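Local coordinates for protein beta-galactosidase (Geobacillus stearothermophilus, PDB 4OIF) that probably catalyses the hydrolysis of terminal non-reducing beta-D-galactose residues in beta-D-galactosides, working as a zinc-containing homotrimer, at residues T324-N329 against S385-E390; L37-L42 against Q361-R366. All blocks are in the same frame, centred on the assembly; numbering follows the deposited sequence.

Contact 1: residues T324-N329 against S385-E390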
loop_
_atom_site.group_PDB
_atom_site.type_symbol
_atom_site.label_atom_id
_atom_site.label_comp_id
_atom_site.label_asym_id
_atom_site.label_seq_id
_atom_site.Cartn_x
_atom_site.Cartn_y
_atom_site.Cartn_z
ATOM N N THR A 324 -2.245 -1.539 -29.829
ATOM C CA THR A 324 -3.643 -1.116 -29.927
ATOM C C THR A 324 -3.758 0.017 -30.939
ATOM O O THR A 324 -2.911 0.912 -30.976
ATOM C CB THR A 324 -4.245 -0.686 -28.536
ATOM O OG1 THR A 324 -5.583 -0.187 -28.701
ATOM C CG2 THR A 324 -3.406 0.356 -27.856
ATOM N N PRO A 325 -4.793 -0.044 -31.792
ATOM C CA PRO A 325 -5.100 1.013 -32.766
ATOM C C PRO A 325 -5.726 2.235 -32.095
ATOM O O PRO A 325 -5.945 3.259 -32.739
ATOM C CB PRO A 325 -6.095 0.337 -33.720
ATOM C CG PRO A 325 -6.754 -0.722 -32.889
ATOM C CD PRO A 325 -5.707 -1.199 -31.912
ATOM N N SER A 326 -6.007 2.131 -30.803
ATOM C CA SER A 326 -6.643 3.230 -30.087
ATOM C C SER A 326 -6.209 3.257 -28.618
ATOM O O SER A 326 -5.234 3.932 -28.267
ATOM C CB SER A 326 -8.176 3.136 -30.209
ATOM O OG SER A 326 -8.674 1.902 -29.710
ATOM N N LEU A 327 -6.911 2.504 -27.772
ATOM C CA LEU A 327 -6.642 2.519 -26.329
ATOM C C LEU A 327 -6.579 1.084 -25.785
ATOM O O LEU A 327 -6.855 0.140 -26.523
ATOM C CB LEU A 327 -7.695 3.390 -25.601
ATOM C CG LEU A 327 -9.222 3.149 -25.606
ATOM C CD1 LEU A 327 -9.679 2.066 -26.558
ATOM C CD2 LEU A 327 -9.661 2.722 -24.268
ATOM N N VAL A 328 -6.158 0.918 -24.527
ATOM C CA VAL A 328 -6.231 -0.389 -23.875
ATOM C C VAL A 328 -7.251 -0.358 -22.729
ATOM O O VAL A 328 -7.968 0.625 -22.558
ATOM C CB VAL A 328 -4.868 -0.853 -23.338
ATOM C CG1 VAL A 328 -3.861 -0.963 -24.472
ATOM C CG2 VAL A 328 -4.376 0.089 -22.251
ATOM N N ASN A 329 -7.317 -1.428 -21.944
ATOM C CA ASN A 329 -8.369 -1.551 -20.932
ATOM C C ASN A 329 -7.825 -1.546 -19.517
ATOM O O ASN A 329 -8.537 -1.226 -18.566
ATOM C CB ASN A 329 -9.163 -2.844 -21.143
ATOM C CG ASN A 329 -8.289 -4.089 -21.008
ATOM O OD1 ASN A 329 -7.298 -4.243 -21.722
ATOM N ND2 ASN A 329 -8.637 -4.964 -20.068
ATOM N N SER A 385 -15.629 4.991 -38.260
ATOM C CA SER A 385 -14.814 5.266 -37.081
ATOM C C SER A 385 -13.441 5.852 -37.399
ATOM O O SER A 385 -12.781 5.418 -38.348
ATOM C CB SER A 385 -14.638 3.974 -36.277
ATOM O OG SER A 385 -13.397 3.956 -35.592
ATOM N N ARG A 386 -12.993 6.815 -36.591
ATOM C CA ARG A 386 -11.669 7.402 -36.804
ATOM C C ARG A 386 -10.578 6.347 -36.624
ATOM O O ARG A 386 -9.546 6.379 -37.306
ATOM C CB ARG A 386 -11.426 8.598 -35.875
ATOM C CG ARG A 386 -11.183 8.301 -34.395
ATOM C CD ARG A 386 -10.857 9.618 -33.695
ATOM N NE ARG A 386 -10.512 9.518 -32.276
ATOM C CZ ARG A 386 -9.270 9.442 -31.802
ATOM N NH1 ARG A 386 -8.235 9.415 -32.629
ATOM N NH2 ARG A 386 -9.058 9.374 -30.494
ATOM N N VAL A 387 -10.829 5.400 -35.726
ATOM C CA VAL A 387 -9.892 4.323 -35.484
ATOM C C VAL A 387 -9.813 3.426 -36.709
ATOM O O VAL A 387 -8.710 3.113 -37.185
ATOM C CB VAL A 387 -10.275 3.496 -34.232
ATOM C CG1 VAL A 387 -9.273 2.387 -34.007
ATOM C CG2 VAL A 387 -10.294 4.387 -33.013
ATOM N N PHE A 388 -10.975 3.034 -37.232
ATOM C CA PHE A 388 -11.023 2.187 -38.427
ATOM C C PHE A 388 -10.312 2.864 -39.591
ATOM O O PHE A 388 -9.519 2.237 -40.303
ATOM C CB PHE A 388 -12.467 1.852 -38.827
ATOM C CG PHE A 388 -12.566 0.808 -39.918
ATOM C CD1 PHE A 388 -12.550 1.176 -41.261
ATOM C CD2 PHE A 388 -12.655 -0.543 -39.597
ATOM C CE1 PHE A 388 -12.625 0.223 -42.260
ATOM C CE2 PHE A 388 -12.732 -1.511 -40.591
ATOM C CZ PHE A 388 -12.716 -1.128 -41.926
ATOM N N GLN A 389 -10.583 4.152 -39.770
ATOM C CA GLN A 389 -10.001 4.890 -40.876
ATOM C C GLN A 389 -8.490 5.015 -40.723
ATOM O O GLN A 389 -7.758 4.834 -41.694
ATOM C CB GLN A 389 -10.660 6.270 -41.015
ATOM C CG GLN A 389 -12.097 6.220 -41.560
ATOM C CD GLN A 389 -12.227 5.373 -42.835
ATOM O OE1 GLN A 389 -11.423 5.491 -43.769
ATOM N NE2 GLN A 389 -13.246 4.514 -42.874
ATOM N N GLU A 390 -7.993 5.291 -39.523
ATOM C CA GLU A 390 -6.547 5.439 -39.429
ATOM C C GLU A 390 -5.859 4.082 -39.604
ATOM O O GLU A 390 -4.768 4.006 -40.190
ATOM C CB GLU A 390 -6.114 6.103 -38.119
ATOM C CG GLU A 390 -4.611 6.395 -38.129
ATOM C CD GLU A 390 -4.187 7.521 -37.195
ATOM O OE1 GLU A 390 -5.057 8.319 -36.766
ATOM O OE2 GLU A 390 -2.970 7.598 -36.901
HETATM O O HOH W 1 -6.341 3.833 -35.384
#
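With chi1 at -180°, V387 swings CG1 to the side opposite its own amide nitrogen and CG2 opposite its carbonyl carbon, which divides the two methyls between P325 and S326. The residues meet near the rim of the TIM barrel, where the loop leaving strand 319-322, the strand that ends at the probable nucleophile E322, runs against the N-terminal turn of helix 386-399. CG1 of V387 lies 3.8 Å from P325 CB and also reaches the carbonyl O of the same proline. CG2 instead touches the methylene of S326, with CB at 3.7 Å. The contact is small and apolar, and it illustrates how one branched side chain can serve two consecutive loop residues. P325 also touches H342 of helix 341-351, so it has contacts with two barrel helices.

A serine or threonine hydroxyl bonds to backbone N-H groups on each side. In the loop, T324 OG1 accepts from S326 N at 3.2 Å, an ST turn; the same oxygen lies above the carbonyl plane of L327, but its approach to L327 O is so short that the bond is doubtful. On the other side S385 is the N-cap: its OG accepts from F388 N at 3.1 Å in a nearly straight bond (169°) and, weakly, from V387 N, which caps the first turn, where the valine sits. Beside it, R386 forms a salt bridge with E531 of a neighbouring subunit, while a glycerol, probably from the crystallisation liquor, lies next to the S326 side chain. A water joins the two backbones, donating to P325 O at 2.7 Å and to V387 O at 3.1 Å.

Contact 2: residues L37-L42 against Q361-R366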
loop_
_atom_site.group_PDB
_atom_site.type_symbol
_atom_site.label_atom_id
_atom_site.label_comp_id
_atom_site.label_asym_id
_atom_site.label_seq_id
_atom_site.Cartn_x
_atom_site.Cartn_y
_atom_site.Cartn_z
ATOM N N LEU A 37 -15.209 -10.013 -42.843
ATOM C CA LEU A 37 -14.431 -10.199 -44.061
ATOM C C LEU A 37 -14.430 -8.923 -44.917
ATOM O O LEU A 37 -13.373 -8.461 -45.388
ATOM C CB LEU A 37 -14.971 -11.399 -44.842
ATOM C CG LEU A 37 -14.892 -12.769 -44.139
ATOM C CD1 LEU A 37 -15.547 -13.908 -44.945
ATOM C CD2 LEU A 37 -13.448 -13.118 -43.797
ATOM N N GLU A 38 -15.614 -8.344 -45.086
ATOM C CA GLU A 38 -15.786 -7.087 -45.805
ATOM C C GLU A 38 -14.949 -5.986 -45.169
ATOM O O GLU A 38 -14.238 -5.242 -45.857
ATOM C CB GLU A 38 -17.268 -6.689 -45.832
ATOM C CG GLU A 38 -18.162 -7.732 -46.511
ATOM C CD GLU A 38 -19.608 -7.700 -46.050
ATOM O OE1 GLU A 38 -19.958 -6.857 -45.193
ATOM O OE2 GLU A 38 -20.396 -8.543 -46.538
ATOM N N LEU A 39 -15.004 -5.896 -43.847
ATOM C CA LEU A 39 -14.261 -4.848 -43.150
ATOM C C LEU A 39 -12.753 -5.117 -43.199
ATOM O O LEU A 39 -11.935 -4.196 -43.171
ATOM C CB LEU A 39 -14.740 -4.717 -41.709
ATOM C CG LEU A 39 -16.232 -4.430 -41.545
ATOM C CD1 LEU A 39 -16.525 -3.739 -40.206
ATOM C CD2 LEU A 39 -16.790 -3.632 -42.714
ATOM N N MET A 40 -12.393 -6.390 -43.291
ATOM C CA MET A 40 -11.013 -6.768 -43.471
ATOM C C MET A 40 -10.538 -6.217 -44.798
ATOM O O MET A 40 -9.449 -5.642 -44.880
ATOM C CB MET A 40 -10.855 -8.280 -43.410
ATOM C CG MET A 40 -10.829 -8.807 -41.987
ATOM S SD MET A 40 -10.883 -10.599 -41.869
ATOM C CE MET A 40 -10.865 -10.800 -40.079
ATOM N N LYS A 41 -11.363 -6.343 -45.834
ATOM C CA LYS A 41 -10.984 -5.696 -47.091
ATOM C C LYS A 41 -10.879 -4.171 -46.933
ATOM O O LYS A 41 -9.882 -3.571 -47.319
ATOM C CB LYS A 41 -11.958 -6.063 -48.208
ATOM C CG LYS A 41 -12.022 -7.578 -48.446
ATOM C CD LYS A 41 -12.608 -7.915 -49.808
ATOM C CE LYS A 41 -13.922 -7.197 -50.043
ATOM N NZ LYS A 41 -14.538 -7.492 -51.366
ATOM N N LEU A 42 -11.875 -3.545 -46.319
ATOM C CA LEU A 42 -11.868 -2.086 -46.247
ATOM C C LEU A 42 -10.716 -1.518 -45.417
ATOM O O LEU A 42 -10.295 -0.381 -45.639
ATOM C CB LEU A 42 -13.202 -1.566 -45.703
ATOM C CG LEU A 42 -14.407 -1.837 -46.612
ATOM C CD1 LEU A 42 -15.701 -1.450 -45.923
ATOM C CD2 LEU A 42 -14.275 -1.115 -47.935
ATOM N N GLN A 361 -7.222 -5.885 -30.771
ATOM C CA GLN A 361 -7.560 -7.081 -31.532
ATOM C C GLN A 361 -8.332 -6.637 -32.782
ATOM O O GLN A 361 -8.418 -5.442 -33.058
ATOM C CB GLN A 361 -8.391 -8.060 -30.688
ATOM C CG GLN A 361 -9.678 -7.472 -30.131
ATOM C CD GLN A 361 -10.496 -8.480 -29.322
ATOM O OE1 GLN A 361 -10.572 -9.659 -29.665
ATOM N NE2 GLN A 361 -11.125 -8.006 -28.249
ATOM N N TRP A 362 -8.887 -7.577 -33.541
ATOM C CA TRP A 362 -9.656 -7.195 -34.717
ATOM C C TRP A 362 -10.978 -6.554 -34.323
ATOM O O TRP A 362 -11.289 -5.433 -34.730
ATOM C CB TRP A 362 -9.936 -8.392 -35.619
ATOM C CG TRP A 362 -10.973 -8.071 -36.654
ATOM C CD1 TRP A 362 -12.256 -8.539 -36.708
ATOM C CD2 TRP A 362 -10.829 -7.166 -37.759
ATOM N NE1 TRP A 362 -12.913 -8.000 -37.787
ATOM C CE2 TRP A 362 -12.059 -7.157 -38.451
ATOM C CE3 TRP A 362 -9.777 -6.368 -38.232
ATOM C CZ2 TRP A 362 -12.263 -6.385 -39.600
ATOM C CZ3 TRP A 362 -9.981 -5.603 -39.368
ATOM C CH2 TRP A 362 -11.216 -5.611 -40.033
ATOM N N ARG A 363 -11.758 -7.293 -33.541
ATOM C CA ARG A 363 -13.068 -6.841 -33.107
ATOM C C ARG A 363 -13.185 -6.885 -31.583
ATOM O O ARG A 363 -12.826 -7.879 -30.955
ATOM C CB ARG A 363 -14.161 -7.702 -33.757
ATOM C CG ARG A 363 -15.578 -7.210 -33.506
ATOM C CD ARG A 363 -16.632 -8.136 -34.131
ATOM N NE ARG A 363 -16.710 -7.989 -35.586
ATOM C CZ ARG A 363 -17.431 -7.064 -36.224
ATOM N NH1 ARG A 363 -18.161 -6.167 -35.554
ATOM N NH2 ARG A 363 -17.415 -7.031 -37.546
ATOM N N LYS A 364 -13.696 -5.807 -30.997
ATOM C CA LYS A 364 -13.907 -5.739 -29.555
ATOM C C LYS A 364 -14.742 -6.893 -29.031
ATOM O O LYS A 364 -15.741 -7.289 -29.642
ATOM C CB LYS A 364 -14.575 -4.412 -29.164
ATOM C CG LYS A 364 -13.630 -3.214 -29.312
ATOM C CD LYS A 364 -14.210 -1.930 -28.748
ATOM C CE LYS A 364 -13.218 -0.785 -28.887
ATOM N NZ LYS A 364 -13.877 0.540 -28.681
ATOM N N SER A 365 -14.307 -7.432 -27.899
ATOM C CA SER A 365 -15.089 -8.401 -27.150
ATOM C C SER A 365 -16.376 -7.757 -26.665
ATOM O O SER A 365 -16.368 -6.638 -26.202
ATOM C CB SER A 365 -14.282 -8.936 -25.963
ATOM O OG SER A 365 -13.232 -9.764 -26.414
ATOM N N ARG A 366 -17.491 -8.457 -26.757
ATOM C CA ARG A 366 -18.723 -7.838 -26.314
ATOM C C ARG A 366 -18.811 -7.789 -24.799
ATOM O O ARG A 366 -19.448 -6.898 -24.226
ATOM C CB ARG A 366 -19.926 -8.576 -26.864
ATOM C CG ARG A 366 -21.188 -7.794 -26.661
ATOM C CD ARG A 366 -22.342 -8.476 -27.309
ATOM N NE ARG A 366 -23.579 -7.768 -27.037
ATOM C CZ ARG A 366 -24.769 -8.336 -27.134
ATOM N NH1 ARG A 366 -24.861 -9.614 -27.491
ATOM N NH2 ARG A 366 -25.859 -7.635 -26.864
#
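M40 and W362 meet through a CH-pi contact: the methionine CG lies over one face of the indole, 3.9 Å from the centroid of the six-membered ring and displaced toward its rim. With chi1 at -80° and the chain extended beyond CG, M40 runs on obliquely across the tryptophan; its SD stands above the same ring at 5.2 Å, a distant Met-aromatic contact, and CE approaches the NE1 and CE2 atoms.

Apolar packing comes from L39, whose CB is 3.7 Å from W362 CZ2. The leucine also brings its carbonyl to the indole: L39 O lies 3.5 Å from W362 CH2, at the ring edge and in its plane. Its CD1 comes within 4.3 Å of R363 NH2, obliquely to the guanidinium.

Helix 30-42 follows the first strand of the TIM barrel and residues 361-366 follow the last, so the indole packs the loop after the last strand onto the helix after the first, beside the point where those two strands pair and close the barrel.

Polar bonds hold the other end of the indole. D36 OD1, one turn before M40, accepts from W362 NE1 and forms a salt bridge with R363 NE. Replacing W362 by alanine is likely to leave M40 CG and L39 CB without the ring they pack on and D36 without its indole N-H partner. R363 NH1 donates to N381 OD1.

From the N terminus, the chain first passes through helix 30-42, then through the loop 324-329, the loop 361-366 and finally the start of helix 386-399. Contact 2 closes a long loop of 318 residues that takes in most of the barrel, and contact 1 closes a shorter one of 55. Their segments alternate, so the two closures cross instead of nesting. Contact 2 joins the beginning of the barrel to its end; contact 1 joins the loop of its seventh strand to the helix after its eighth. F388 bridges them, its CZ lying 3.4 Å from L39 O. Residues of both also touch a neighbouring subunit of the trimer.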